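Local coordinates for hypoxic response protein 1 (Mycobacterium tuberculosis, PDB 1Y5H) that is of unknown function but is a secreted, homodimeric CBS-domain protein of the hypoxic response that probably binds zinc and probably does not bind AMP, at residues V18-E23 / P43-D48; E25-A30 / N72-G77; H52-D57 / S83-D88; V87-S92 / V110-R115. All blocks are in the same frame, centred on the assembly; numbering follows the deposited sequence.

Contact 1 (V18-E23 / P43-D48)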
loop_
_atom_site.group_PDB
_atom_site.type_symbol
_atom_site.label_atom_id
_atom_site.label_comp_id
_atom_site.label_asym_id
_atom_site.label_seq_id
_atom_site.Cartn_x
_atom_site.Cartn_y
_atom_site.Cartn_z
ATOM N N VAL A 18 -15.814 10.640 10.423
ATOM C CA VAL A 18 -14.913 10.609 9.278
ATOM C C VAL A 18 -15.757 10.801 8.023
ATOM O O VAL A 18 -16.900 10.356 7.969
ATOM C CB VAL A 18 -14.147 9.267 9.194
ATOM C CG1 VAL A 18 -13.258 9.099 10.426
ATOM C CG2 VAL A 18 -15.127 8.110 9.084
ATOM N N THR A 19 -15.198 11.482 7.027
ATOM C CA THR A 19 -15.914 11.743 5.785
ATOM C C THR A 19 -15.836 10.565 4.831
ATOM O O THR A 19 -14.777 9.967 4.650
ATOM C CB THR A 19 -15.346 12.978 5.066
ATOM O OG1 THR A 19 -15.466 14.125 5.917
ATOM C CG2 THR A 19 -16.102 13.236 3.769
ATOM N N CYS A 20 -16.968 10.230 4.228
ATOM C CA CYS A 20 -17.005 9.141 3.272
ATOM C C CYS A 20 -16.806 9.766 1.893
ATOM O O CYS A 20 -17.477 10.742 1.534
ATOM C CB CYS A 20 -18.348 8.413 3.351
ATOM S SG CYS A 20 -18.296 6.728 2.663
ATOM N N VAL A 21 -15.865 9.218 1.133
ATOM C CA VAL A 21 -15.572 9.723 -0.201
ATOM C C VAL A 21 -16.666 9.280 -1.158
ATOM O O VAL A 21 -17.115 8.144 -1.105
ATOM C CB VAL A 21 -14.209 9.202 -0.682
ATOM C CG1 VAL A 21 -13.929 9.683 -2.096
ATOM C CG2 VAL A 21 -13.119 9.679 0.271
ATOM N N GLY A 22 -17.104 10.186 -2.026
ATOM C CA GLY A 22 -18.162 9.855 -2.962
ATOM C C GLY A 22 -17.760 8.806 -3.979
ATOM O O GLY A 22 -16.633 8.811 -4.476
ATOM N N GLU A 23 -18.690 7.909 -4.296
ATOM C CA GLU A 23 -18.438 6.838 -5.256
ATOM C C GLU A 23 -18.096 7.350 -6.654
ATOM O O GLU A 23 -17.441 6.652 -7.427
ATOM C CB GLU A 23 -19.660 5.916 -5.357
ATOM C CG GLU A 23 -20.914 6.639 -5.840
ATOM C CD GLU A 23 -22.024 5.702 -6.294
ATOM O OE1 GLU A 23 -21.779 4.885 -7.207
ATOM O OE2 GLU A 23 -23.143 5.793 -5.747
ATOM N N PRO A 43 -13.339 4.962 3.030
ATOM C CA PRO A 43 -14.672 4.373 2.892
ATOM C C PRO A 43 -15.327 5.122 1.730
ATOM O O PRO A 43 -15.194 6.343 1.625
ATOM C CB PRO A 43 -15.326 4.676 4.244
ATOM C CG PRO A 43 -14.684 5.970 4.648
ATOM C CD PRO A 43 -13.233 5.772 4.258
ATOM N N ILE A 44 -15.996 4.391 0.847
ATOM C CA ILE A 44 -16.643 4.992 -0.324
ATOM C C ILE A 44 -18.157 4.856 -0.210
ATOM O O ILE A 44 -18.668 3.767 0.045
ATOM C CB ILE A 44 -16.148 4.298 -1.626
ATOM C CG1 ILE A 44 -14.614 4.351 -1.693
ATOM C CG2 ILE A 44 -16.763 4.964 -2.853
ATOM C CD1 ILE A 44 -14.029 5.749 -1.604
ATOM N N CYS A 45 -18.877 5.957 -0.420
ATOM C CA CYS A 45 -20.331 5.940 -0.290
ATOM C C CYS A 45 -21.118 6.492 -1.458
ATOM O O CYS A 45 -20.618 7.275 -2.262
ATOM C CB CYS A 45 -20.770 6.751 0.927
ATOM S SG CYS A 45 -20.232 6.150 2.549
ATOM N N GLY A 46 -22.377 6.075 -1.506
ATOM C CA GLY A 46 -23.299 6.565 -2.508
ATOM C C GLY A 46 -24.017 7.700 -1.797
ATOM O O GLY A 46 -23.422 8.371 -0.958
ATOM N N ASP A 47 -25.294 7.907 -2.092
ATOM C CA ASP A 47 -26.040 8.985 -1.449
ATOM C C ASP A 47 -26.371 8.672 0.013
ATOM O O ASP A 47 -26.481 7.510 0.402
ATOM C CB ASP A 47 -27.320 9.262 -2.228
ATOM N N ASP A 48 -26.519 9.720 0.816
ATOM C CA ASP A 48 -26.852 9.549 2.219
ATOM C C ASP A 48 -25.899 8.687 3.029
ATOM O O ASP A 48 -26.335 7.850 3.818
#

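Contact 2 (E25-A30 / N72-G77)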
loop_
_atom_site.group_PDB
_atom_site.type_symbol
_atom_site.label_atom_id
_atom_site.label_comp_id
_atom_site.label_asym_id
_atom_site.label_seq_id
_atom_site.Cartn_x
_atom_site.Cartn_y
_atom_site.Cartn_z
ATOM N N GLU A 25 -16.281 10.073 -7.272
ATOM C CA GLU A 25 -15.028 10.818 -7.282
ATOM C C GLU A 25 -13.990 9.983 -8.038
ATOM O O GLU A 25 -14.034 8.750 -8.008
ATOM C CB GLU A 25 -14.581 11.126 -5.849
ATOM C CG GLU A 25 -15.607 12.003 -5.117
ATOM C CD GLU A 25 -15.067 12.677 -3.867
ATOM O OE1 GLU A 25 -14.081 13.439 -3.978
ATOM O OE2 GLU A 25 -15.635 12.458 -2.774
ATOM N N THR A 26 -13.079 10.652 -8.739
ATOM C CA THR A 26 -12.053 9.953 -9.519
ATOM C C THR A 26 -10.979 9.325 -8.636
ATOM O O THR A 26 -10.872 9.634 -7.448
ATOM C CB THR A 26 -11.366 10.902 -10.517
ATOM O OG1 THR A 26 -10.547 11.839 -9.805
ATOM C CG2 THR A 26 -12.416 11.655 -11.346
ATOM N N LEU A 27 -10.185 8.427 -9.212
ATOM C CA LEU A 27 -9.129 7.792 -8.434
ATOM C C LEU A 27 -8.066 8.824 -8.072
ATOM O O LEU A 27 -7.447 8.741 -7.013
ATOM C CB LEU A 27 -8.498 6.630 -9.209
ATOM C CG LEU A 27 -9.439 5.470 -9.556
ATOM C CD1 LEU A 27 -8.637 4.363 -10.250
ATOM C CD2 LEU A 27 -10.099 4.927 -8.285
ATOM N N THR A 28 -7.855 9.794 -8.956
ATOM C CA THR A 28 -6.882 10.841 -8.682
ATOM C C THR A 28 -7.349 11.629 -7.460
ATOM O O THR A 28 -6.556 11.970 -6.585
ATOM C CB THR A 28 -6.736 11.787 -9.885
ATOM O OG1 THR A 28 -6.204 11.055 -10.997
ATOM C CG2 THR A 28 -5.800 12.943 -9.553
ATOM N N ALA A 29 -8.646 11.915 -7.395
ATOM C CA ALA A 29 -9.176 12.650 -6.255
ATOM C C ALA A 29 -9.011 11.832 -4.977
ATOM O O ALA A 29 -8.654 12.369 -3.927
ATOM C CB ALA A 29 -10.647 12.989 -6.484
ATOM N N ALA A 30 -9.271 10.531 -5.064
ATOM C CA ALA A 30 -9.134 9.652 -3.908
ATOM C C ALA A 30 -7.687 9.621 -3.415
ATOM O O ALA A 30 -7.435 9.565 -2.214
ATOM C CB ALA A 30 -9.601 8.243 -4.262
ATOM N N ASN A 72 -8.009 9.638 -13.920
ATOM C CA ASN A 72 -8.788 10.872 -13.988
ATOM C C ASN A 72 -10.231 10.642 -14.413
ATOM O O ASN A 72 -11.040 11.573 -14.368
ATOM C CB ASN A 72 -8.137 11.882 -14.939
ATOM C CG ASN A 72 -6.839 12.437 -14.400
ATOM O OD1 ASN A 72 -6.739 12.775 -13.223
ATOM N ND2 ASN A 72 -5.837 12.546 -15.265
ATOM N N THR A 73 -10.555 9.423 -14.836
ATOM C CA THR A 73 -11.921 9.103 -15.243
ATOM C C THR A 73 -12.497 7.911 -14.475
ATOM O O THR A 73 -13.701 7.865 -14.219
ATOM C CB THR A 73 -12.028 8.836 -16.763
ATOM O OG1 THR A 73 -11.293 7.655 -17.109
ATOM C CG2 THR A 73 -11.482 10.023 -17.544
ATOM N N ALA A 74 -11.650 6.947 -14.111
ATOM C CA ALA A 74 -12.106 5.791 -13.338
ATOM C C ALA A 74 -12.526 6.333 -11.973
ATOM O O ALA A 74 -11.893 7.247 -11.449
ATOM C CB ALA A 74 -10.974 4.777 -13.178
ATOM N N THR A 75 -13.576 5.761 -11.395
ATOM C CA THR A 75 -14.088 6.242 -10.113
ATOM C C THR A 75 -13.780 5.362 -8.911
ATOM O O THR A 75 -13.510 4.167 -9.041
ATOM C CB THR A 75 -15.603 6.422 -10.175
ATOM O OG1 THR A 75 -16.225 5.139 -10.316
ATOM C CG2 THR A 75 -15.987 7.299 -11.360
ATOM N N ALA A 76 -13.828 5.967 -7.731
ATOM C CA ALA A 76 -13.563 5.247 -6.493
ATOM C C ALA A 76 -14.552 4.095 -6.342
ATOM O O ALA A 76 -14.186 3.000 -5.907
ATOM C CB ALA A 76 -13.675 6.198 -5.303
ATOM N N GLY A 77 -15.805 4.353 -6.702
ATOM C CA GLY A 77 -16.830 3.327 -6.595
ATOM C C GLY A 77 -16.572 2.108 -7.466
ATOM O O GLY A 77 -16.830 0.977 -7.050
HETATM O O HOH W 1 -9.546 13.713 -11.488
#

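Contact 3 (H52-D57 / S83-D88)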
loop_
_atom_site.group_PDB
_atom_site.type_symbol
_atom_site.label_atom_id
_atom_site.label_comp_id
_atom_site.label_asym_id
_atom_site.label_seq_id
_atom_site.Cartn_x
_atom_site.Cartn_y
_atom_site.Cartn_z
ATOM N N HIS A 52 -20.549 1.819 0.098
ATOM C CA HIS A 52 -20.429 1.009 -1.113
ATOM C C HIS A 52 -19.224 0.079 -1.051
ATOM O O HIS A 52 -19.198 -0.965 -1.702
ATOM C CB HIS A 52 -20.313 1.913 -2.342
ATOM C CG HIS A 52 -21.633 2.348 -2.892
ATOM N ND1 HIS A 52 -22.677 2.754 -2.090
ATOM C CD2 HIS A 52 -22.074 2.457 -4.168
ATOM C CE1 HIS A 52 -23.705 3.093 -2.847
ATOM N NE2 HIS A 52 -23.366 2.922 -4.111
ATOM N N GLY A 53 -18.225 0.466 -0.266
ATOM C CA GLY A 53 -17.035 -0.356 -0.125
ATOM C C GLY A 53 -15.852 0.442 0.382
ATOM O O GLY A 53 -16.002 1.599 0.764
HETATM N N MSE A 54 -14.684 -0.195 0.419
HETATM C CA MSE A 54 -13.448 0.446 0.853
HETATM C C MSE A 54 -12.499 0.482 -0.337
HETATM O O MSE A 54 -12.448 -0.462 -1.134
HETATM C CB MSE A 54 -12.780 -0.342 1.985
HETATM C CG MSE A 54 -13.500 -0.326 3.330
HETATM SE SE MSE A 54 -13.473 1.383 4.231
HETATM C CE MSE A 54 -11.604 1.513 4.655
ATOM N N LEU A 55 -11.760 1.577 -0.458
ATOM C CA LEU A 55 -10.789 1.740 -1.532
ATOM C C LEU A 55 -9.425 1.896 -0.876
ATOM O O LEU A 55 -9.256 2.737 0.001
ATOM C CB LEU A 55 -11.094 3.000 -2.350
ATOM C CG LEU A 55 -10.116 3.274 -3.502
ATOM C CD1 LEU A 55 -10.342 2.261 -4.616
ATOM C CD2 LEU A 55 -10.309 4.696 -4.022
ATOM N N THR A 56 -8.451 1.093 -1.297
ATOM C CA THR A 56 -7.115 1.187 -0.726
ATOM C C THR A 56 -6.139 1.772 -1.736
ATOM O O THR A 56 -6.421 1.821 -2.939
ATOM C CB THR A 56 -6.576 -0.190 -0.287
ATOM O OG1 THR A 56 -6.390 -1.026 -1.439
ATOM C CG2 THR A 56 -7.550 -0.857 0.681
ATOM N N ASP A 57 -4.993 2.224 -1.243
ATOM C CA ASP A 57 -3.991 2.779 -2.130
ATOM C C ASP A 57 -3.517 1.719 -3.119
ATOM O O ASP A 57 -3.339 2.015 -4.304
ATOM C CB ASP A 57 -2.811 3.364 -1.328
ATOM C CG ASP A 57 -2.296 2.435 -0.225
ATOM O OD1 ASP A 57 -1.456 2.909 0.566
ATOM O OD2 ASP A 57 -2.706 1.258 -0.140
ATOM N N SER A 83 -14.852 -4.540 -2.645
ATOM C CA SER A 83 -14.507 -4.763 -1.247
ATOM C C SER A 83 -15.530 -4.251 -0.241
ATOM O O SER A 83 -15.342 -3.187 0.352
ATOM C CB SER A 83 -13.154 -4.104 -0.954
ATOM O OG SER A 83 -12.182 -4.481 -1.915
ATOM N N ILE A 84 -16.603 -5.003 -0.027
ATOM C CA ILE A 84 -17.594 -4.562 0.938
ATOM C C ILE A 84 -17.608 -5.395 2.215
ATOM O O ILE A 84 -18.032 -6.553 2.241
ATOM C CB ILE A 84 -19.020 -4.517 0.335
ATOM C CG1 ILE A 84 -19.986 -3.915 1.364
ATOM C CG2 ILE A 84 -19.460 -5.906 -0.089
ATOM C CD1 ILE A 84 -21.378 -3.629 0.830
ATOM N N TYR A 85 -17.105 -4.787 3.275
ATOM C CA TYR A 85 -17.076 -5.413 4.582
ATOM C C TYR A 85 -17.309 -4.290 5.568
ATOM O O TYR A 85 -16.991 -3.134 5.286
ATOM C CB TYR A 85 -15.730 -6.112 4.832
ATOM C CG TYR A 85 -14.504 -5.298 4.469
ATOM C CD1 TYR A 85 -13.938 -4.402 5.376
ATOM C CD2 TYR A 85 -13.915 -5.418 3.209
ATOM C CE1 TYR A 85 -12.819 -3.648 5.036
ATOM C CE2 TYR A 85 -12.797 -4.668 2.861
ATOM C CZ TYR A 85 -12.256 -3.785 3.777
ATOM O OH TYR A 85 -11.163 -3.030 3.422
ATOM N N TYR A 86 -17.883 -4.627 6.714
ATOM C CA TYR A 86 -18.172 -3.637 7.738
ATOM C C TYR A 86 -18.688 -4.344 8.971
ATOM O O TYR A 86 -18.911 -5.550 8.951
ATOM C CB TYR A 86 -19.244 -2.653 7.248
ATOM C CG TYR A 86 -20.569 -3.282 6.837
ATOM C CD1 TYR A 86 -21.513 -3.693 7.790
ATOM C CD2 TYR A 86 -20.885 -3.444 5.492
ATOM C CE1 TYR A 86 -22.743 -4.246 7.395
ATOM C CE2 TYR A 86 -22.100 -3.993 5.092
ATOM C CZ TYR A 86 -23.023 -4.388 6.043
ATOM O OH TYR A 86 -24.225 -4.905 5.620
ATOM N N VAL A 87 -18.854 -3.580 10.042
ATOM C CA VAL A 87 -19.404 -4.108 11.275
ATOM C C VAL A 87 -20.471 -3.139 11.749
ATOM O O VAL A 87 -20.432 -1.943 11.439
ATOM C CB VAL A 87 -18.340 -4.266 12.392
ATOM C CG1 VAL A 87 -17.304 -5.293 11.976
ATOM C CG2 VAL A 87 -17.684 -2.925 12.703
ATOM N N ASP A 88 -21.435 -3.670 12.490
ATOM C CA ASP A 88 -22.513 -2.867 13.040
ATOM C C ASP A 88 -21.944 -2.084 14.220
ATOM O O ASP A 88 -20.962 -2.503 14.835
ATOM C CB ASP A 88 -23.646 -3.779 13.510
ATOM C CG ASP A 88 -24.727 -3.029 14.256
ATOM O OD1 ASP A 88 -25.354 -2.130 13.655
ATOM O OD2 ASP A 88 -24.948 -3.337 15.447
HETATM O O HOH W 2 -10.391 -2.376 -0.935
#

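Contact 4 (V87-S92 / V110-R115)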
loop_
_atom_site.group_PDB
_atom_site.type_symbol
_atom_site.label_atom_id
_atom_site.label_comp_id
_atom_site.label_asym_id
_atom_site.label_seq_id
_atom_site.Cartn_x
_atom_site.Cartn_y
_atom_site.Cartn_z
ATOM N N VAL A 87 -18.854 -3.580 10.042
ATOM C CA VAL A 87 -19.404 -4.108 11.275
ATOM C C VAL A 87 -20.471 -3.139 11.749
ATOM O O VAL A 87 -20.432 -1.943 11.439
ATOM C CB VAL A 87 -18.340 -4.266 12.392
ATOM C CG1 VAL A 87 -17.304 -5.293 11.976
ATOM C CG2 VAL A 87 -17.684 -2.925 12.703
ATOM N N ASP A 88 -21.435 -3.670 12.490
ATOM C CA ASP A 88 -22.513 -2.867 13.040
ATOM C C ASP A 88 -21.944 -2.084 14.220
ATOM O O ASP A 88 -20.962 -2.503 14.835
ATOM C CB ASP A 88 -23.646 -3.779 13.510
ATOM C CG ASP A 88 -24.727 -3.029 14.256
ATOM O OD1 ASP A 88 -25.354 -2.130 13.655
ATOM O OD2 ASP A 88 -24.948 -3.337 15.447
ATOM N N ALA A 89 -22.557 -0.949 14.530
ATOM C CA ALA A 89 -22.092 -0.110 15.627
ATOM C C ALA A 89 -22.059 -0.851 16.966
ATOM O O ALA A 89 -21.308 -0.481 17.867
ATOM C CB ALA A 89 -22.966 1.128 15.738
ATOM N N ASN A 90 -22.864 -1.901 17.087
ATOM C CA ASN A 90 -22.922 -2.680 18.326
ATOM C C ASN A 90 -22.034 -3.921 18.307
ATOM O O ASN A 90 -22.074 -4.728 19.235
ATOM C CB ASN A 90 -24.368 -3.101 18.609
ATOM C CG ASN A 90 -25.225 -1.957 19.107
ATOM O OD1 ASN A 90 -26.453 -2.037 19.098
ATOM N ND2 ASN A 90 -24.581 -0.886 19.557
ATOM N N ALA A 91 -21.233 -4.070 17.257
ATOM C CA ALA A 91 -20.352 -5.226 17.133
ATOM C C ALA A 91 -19.298 -5.289 18.233
ATOM O O ALA A 91 -18.795 -4.263 18.697
ATOM C CB ALA A 91 -19.671 -5.219 15.760
ATOM N N SER A 92 -18.961 -6.507 18.647
ATOM C CA SER A 92 -17.960 -6.706 19.686
ATOM C C SER A 92 -16.557 -6.698 19.089
ATOM O O SER A 92 -16.384 -6.752 17.869
ATOM C CB SER A 92 -18.179 -8.051 20.378
ATOM O OG SER A 92 -17.856 -9.111 19.494
ATOM N N VAL A 110 -17.755 1.278 10.170
ATOM C CA VAL A 110 -18.798 0.973 11.141
ATOM C C VAL A 110 -20.097 1.547 10.585
ATOM O O VAL A 110 -20.149 2.715 10.181
ATOM C CB VAL A 110 -18.480 1.595 12.511
ATOM C CG1 VAL A 110 -19.564 1.233 13.513
ATOM C CG2 VAL A 110 -17.128 1.099 12.992
ATOM N N ILE A 111 -21.136 0.717 10.548
ATOM C CA ILE A 111 -22.431 1.111 10.008
ATOM C C ILE A 111 -23.532 1.142 11.058
ATOM O O ILE A 111 -23.533 0.351 12.001
ATOM C CB ILE A 111 -22.867 0.134 8.880
ATOM C CG1 ILE A 111 -21.823 0.128 7.758
ATOM C CG2 ILE A 111 -24.230 0.526 8.335
ATOM C CD1 ILE A 111 -21.629 1.468 7.089
ATOM N N SER A 112 -24.464 2.070 10.879
ATOM C CA SER A 112 -25.602 2.214 11.773
ATOM C C SER A 112 -26.735 2.758 10.920
ATOM O O SER A 112 -26.651 3.875 10.408
ATOM C CB SER A 112 -25.283 3.191 12.906
ATOM O OG SER A 112 -26.342 3.235 13.848
ATOM N N GLU A 113 -27.782 1.958 10.752
ATOM C CA GLU A 113 -28.928 2.358 9.946
ATOM C C GLU A 113 -28.513 2.541 8.487
ATOM O O GLU A 113 -28.979 3.457 7.806
ATOM C CB GLU A 113 -29.531 3.652 10.493
ATOM N N HIS A 114 -27.628 1.663 8.022
ATOM C CA HIS A 114 -27.134 1.687 6.646
ATOM C C HIS A 114 -26.188 2.849 6.340
ATOM O O HIS A 114 -25.732 2.996 5.204
ATOM C CB HIS A 114 -28.307 1.729 5.661
ATOM C CG HIS A 114 -29.272 0.595 5.815
ATOM N ND1 HIS A 114 -28.917 -0.719 5.603
ATOM C CD2 HIS A 114 -30.581 0.581 6.159
ATOM C CE1 HIS A 114 -29.966 -1.496 5.810
ATOM N NE2 HIS A 114 -30.989 -0.731 6.148
ATOM N N ARG A 115 -25.886 3.667 7.344
ATOM C CA ARG A 115 -24.999 4.806 7.137
ATOM C C ARG A 115 -23.663 4.667 7.861
ATOM O O ARG A 115 -23.591 4.137 8.971
ATOM C CB ARG A 115 -25.694 6.090 7.578
HETATM O O HOH W 3 -26.799 0.062 14.831
#

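Contact 1 (V18-E23 / P43-D48)
Cys20, just ahead of strand 21-22, and Cys45, on strand 41-45, are joined by a disulfide, SG to SG 2.0 Å. The two halves use different torsions: SG of Cys20 is swung opposite its own backbone N (chi1 -159°), whereas SG of Cys45 sits beside its backbone N, and the bridge itself is twisted by 88°, close to a right angle. Alongside it, the Cys20 SG also rests on the ring carbon CB of Pro43 at 3.9 Å. Val21 and Ile44 share one face of the sheet and lie side by side, pointing the same way; the tip carbon CD1 of Ile44 meets CB of Val21 at 3.6 Å. The second branch of Ile44, CG2, touches CA of Glu23 at 3.5 Å, just past the end of strand 21-22. Glu23 lays its CB and CG along the carbonyl of Cys45, while its OE2 touches Gly46 CA at 3.3 Å and OE1 forms a salt bridge with Arg81. Three backbone bonds hold the strands in register: Val21 N to Pro43 O at 3.0 Å, Cys45 N to Val21 O at 2.9 Å and Glu23 N to Cys45 O at 2.9 Å. The pairing joins the first and last strands of a beta-alpha-beta unit whose helix is 27-37. Leu116 of strand 115-121 packs on Cys20 and Pro43, and Ala76 and Ala80 of helix 76-80 pack on Ile44. Chemically, the edge strand 21-22 is thus secured twice, by backbone hydrogen bonds and by a covalent cross-link that should survive outside the reducing cytoplasm, consistent with a secreted protein.

Contact 2 (E25-A30 / N72-G77)
Leu27 lies against the 72-77 backbone, and its side chain can be followed outward from the start of its helix. CB, at 4.1 Å, only grazes the carbonyl O of Ala74; CG comes closer to that oxygen and also reaches the methyl of Ala74. At the fork the branches part: CD1 packs on Ala74 CB at 3.8 Å, while CD2 turns to the next peptide and meets Thr75 O at 3.6 Å. Placing CG beside the backbone N (chi1 -62°) sets the fork across these two peptides. The same Ala74 O accepts Leu27 N at 3.1 Å, and Ala76 N gives a straighter bond to Glu25 O at 2.8 Å, with 162° at the hydrogen. Together they make a single backbone bridge centred on Thr26 and Thr75. Both threonines are N-caps: Thr26 OG1 accepts from Ala29 N, and Thr75 OG1 caps Glu78 N, so two helices start from one bridge. Further out, Thr28 OG1 donates to Asn72 OD1 at 2.9 Å, coming from well above the amide plane. A water lies 2.7 Å from Thr26 OG1 and makes a weak second bond to Asn72 OD1. The methyl CG2 of Thr26 rests against the Asn72 carbonyl. In the fold, the bridge ties the start of helix 27-37 to that of helix 76-80. Leu55 of strand 51-56 packs on Ala30 and Ala76, Leu42 and Ile44 of strand 41-45 lie against the same two alanines respectively, and Leu65 of the second subunit packs on Thr28.

Contact 3 (H52-D57 / S83-D88)
Met54, a selenomethionine, and Ser83 share the one direct hydrogen bond between the segments, Met54 N to Ser83 O at 3.1 Å with 150° at the hydrogen. A water adds a second polar link, lying 2.8 Å from Met54 O and 2.9 Å from Ser83 OG. Side-chain packing centres on Met54 and Tyr85, whose side chains cross at about a right angle. CB of Met54 meets the Tyr85 hydroxyl oxygen OH at 3.5 Å, and in the apolar pair CG approaches ring carbon CZ obliquely at 3.7 Å. The Met54 chain is bent at both chi2 and chi3, and its end leads away from the 83-88 segment. Tyr85 gets there because its CG stands between the backbone N and the carbonyl carbon (chi1 46°), which brings the end of the ring back toward the strand. Close backbone packing makes up the rest: Gly53 CA lies 3.3 Å from Ser83 O, and Gly53 and His52 both face Ile44 in a classic beta bulge. The backbone angles of Gly53 themselves call for a glycine. The contact lies near the centre of the chain and joins edge strand 51-56 of one sheet to the connection leading into strand 87-88 of the other. Pro109 of strand 107-112 packs on both Met54 and Tyr85, Pro43 of strand 41-45 also touches Met54, and the ring of Tyr85 stacks on His103, a zinc ligand by similarity.

Contact 4 (V87-S92 / V110-R115)
Val87 and Val110 pack obliquely across two parallel strands, the first and last of a beta-alpha-beta unit whose helix is 93-103, within the second CBS repeat. Their CG2 methyls meet at 4.1 Å. With CG1 of Val110 opposite the backbone N (chi1 -179°), that branch lies over the chain leaving strand 87-88 and touches CA of Ala89 at 3.6 Å. The Ala89 methyl rests near the same CG1 and close to CB of Ser112. Between the backbones, Ile111 N bonds to Val87 O at 2.9 Å and is nearly straight, with 168° at the hydrogen; Ala89 N to Ile111 O is a weak bond, bent to 131°. Val87 O also receives a CA-H contact from Val110. The side chain of Ile111 turns to the other side of the sheet, where Tyr86 packs on it. Around this first shell, turns follow both strands. Asp88 starts a type I turn through Ala91, while Ser112 to Arg115 form a type I' turn closed by backbone bonds in both directions, leading into strand 115-121. Further out, Ala10 of helix 10-13 touches Val87 and Val110, and Val117 and Val120 of strand 115-121 pack on Val110. The carboxylate of Asp88 has two roles. Its OD2 accepts Asn90 N at 3.0 Å in an Asx turn, met from above the carboxylate plane, while OD1 receives a hydrogen bond from a water at 2.9 Å, and that water has a weak link to Ser112 OG.

Contacts 1 and 4 are counterparts: each pairs the two parallel strands of a beta-alpha-beta unit, but only contact 1 adds a disulfide, whereas contact 4, the more thoroughly buried, combines two backbone bonds with valine and alanine packing, followed by turns. Contact 3, closest to the chain's centre, links the two sheets through one direct backbone bond, a water and a tyrosine; it shares strand 51-56's sheet with contact 1 and strand 87-88 with contact 4. Contact 2 lies farther out and joins two helix starts through a single backbone bridge and a threonine-asparagine bond. It meets contact 1 through a probable Gly77-Glu23 backbone bond and Ala76 on Ile44, yet stays about 15 Å, nearest atoms, from contact 4.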